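Local coordinates for protein beta-ketothiolase BktB (Ralstonia eutropha, PDB 4NZS) that catalyses the condensation of acetyl-CoA with propionyl-CoA to beta-ketovaleryl-CoA, or with a second acetyl-CoA to acetoacetyl-CoA, as a thiolase supplying precursors for the polyester PHBV, at residues G15-A19 against L35-V39. Sequence-based numbering, arbitrary orientation.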
loop_
_atom_site.group_PDB
_atom_site.type_symbol
_atom_site.label_atom_id
_atom_site.label_comp_id
_atom_site.label_asym_id
_atom_site.label_seq_id
_atom_site.Cartn_x
_atom_site.Cartn_y
_atom_site.Cartn_z
ATOM N N GLY A 15 25.437 31.343 7.611
ATOM C CA GLY A 15 24.873 30.631 6.468
ATOM C C GLY A 15 25.515 29.259 6.368
ATOM O O GLY A 15 26.723 29.168 6.275
ATOM N N VAL A 16 24.727 28.187 6.340
ATOM C CA VAL A 16 25.289 26.842 6.494
ATOM C C VAL A 16 24.431 25.750 5.798
ATOM O O VAL A 16 23.229 25.977 5.509
ATOM C CB VAL A 16 25.477 26.580 8.030
ATOM C CG1 VAL A 16 24.762 25.316 8.529
ATOM C CG2 VAL A 16 26.946 26.548 8.411
ATOM N N ARG A 17 25.031 24.569 5.570
ATOM C CA ARG A 17 24.331 23.486 4.893
ATOM C C ARG A 17 24.867 22.073 5.162
ATOM O O ARG A 17 26.004 21.907 5.408
ATOM C CB ARG A 17 24.406 23.729 3.394
ATOM C CG ARG A 17 25.789 23.629 2.783
ATOM C CD ARG A 17 25.601 23.591 1.264
ATOM N NE ARG A 17 26.801 23.457 0.453
ATOM C CZ ARG A 17 27.347 22.305 0.092
ATOM N NH1 ARG A 17 26.867 21.156 0.521
ATOM N NH2 ARG A 17 28.424 22.301 -0.665
ATOM N N THR A 18 24.024 21.054 5.117
ATOM C CA THR A 18 24.538 19.691 4.946
ATOM C C THR A 18 25.253 19.673 3.632
ATOM O O THR A 18 25.082 20.582 2.826
ATOM C CB THR A 18 23.433 18.602 4.897
ATOM O OG1 THR A 18 22.648 18.723 3.705
ATOM C CG2 THR A 18 22.519 18.732 6.154
ATOM N N ALA A 19 26.090 18.665 3.475
ATOM C CA ALA A 19 26.570 18.217 2.170
ATOM C C ALA A 19 25.411 17.578 1.440
ATOM O O ALA A 19 24.433 17.211 2.082
ATOM C CB ALA A 19 27.673 17.173 2.371
ATOM N N LEU A 35 17.646 16.655 8.827
ATOM C CA LEU A 35 18.586 17.495 8.116
ATOM C C LEU A 35 18.351 18.953 8.539
ATOM O O LEU A 35 19.270 19.722 8.825
ATOM C CB LEU A 35 18.273 17.397 6.613
ATOM C CG LEU A 35 18.397 16.096 5.873
ATOM C CD1 LEU A 35 18.467 16.381 4.393
ATOM C CD2 LEU A 35 19.663 15.408 6.296
ATOM N N GLY A 36 17.087 19.356 8.553
ATOM C CA GLY A 36 16.766 20.751 8.823
ATOM C C GLY A 36 17.050 21.175 10.239
ATOM O O GLY A 36 17.557 22.267 10.457
ATOM N N ALA A 37 16.744 20.329 11.222
ATOM C CA ALA A 37 16.950 20.735 12.601
ATOM C C ALA A 37 18.424 21.058 12.757
ATOM O O ALA A 37 18.795 22.072 13.355
ATOM C CB ALA A 37 16.537 19.612 13.547
ATOM N N LEU A 38 19.245 20.188 12.184
ATOM C CA LEU A 38 20.717 20.262 12.302
ATOM C C LEU A 38 21.192 21.610 11.837
ATOM O O LEU A 38 21.639 22.407 12.642
ATOM C CB LEU A 38 21.402 19.117 11.493
ATOM C CG LEU A 38 22.924 19.104 11.241
ATOM C CD1 LEU A 38 23.697 18.301 12.271
ATOM C CD2 LEU A 38 23.273 18.533 9.874
ATOM N N VAL A 39 21.033 21.896 10.544
ATOM C CA VAL A 39 21.506 23.175 9.993
ATOM C C VAL A 39 20.896 24.365 10.695
ATOM O O VAL A 39 21.402 25.469 10.619
ATOM C CB VAL A 39 21.214 23.350 8.479
ATOM C CG1 VAL A 39 21.843 22.216 7.676
ATOM C CG2 VAL A 39 19.713 23.465 8.232
#
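Val16 and Val39 open the contact, lying alongside each other in opposite senses where helix 32-47 covers one face of the mixed sheet, at strand 10-22, in the N-terminal thiolase domain. Val16 CG1 lies 4.1 Å from Val39 CB and 4.0 Å from Val39 O, so it rests on the backbone as well as the side chain of the helix. Arg17 points away from helix 32-47, and its chain lies against Leu363 and Val366 of helix 357-375, on the other face; its NH1 makes a salt bridge with Asp222 and bonds Thr18 O at 3.0 Å, on a lone pair. What it gives helix 32-47 is backbone: its C lies 3.9 Å from Val39 CG1. That methyl, turned anti to its own carbonyl carbon, also reaches Thr18 N at 3.6 Å. Thr18 then divides its two branches. CG2 rests against both Leu38 CD2, at 3.8 Å, and Val39 CG1, at 3.9 Å, while a chi1 of 68° turns OG1 toward Ala19 O, 2.8 Å away; OG1 also bonds Ala260 N on the adjacent strand 257-267. No hydrogen bond joins the two segments: these polar groups bond within 15-19 and to Asp222 and Ala260, so the fit of methyls, not directed bonds, holds helix to sheet here.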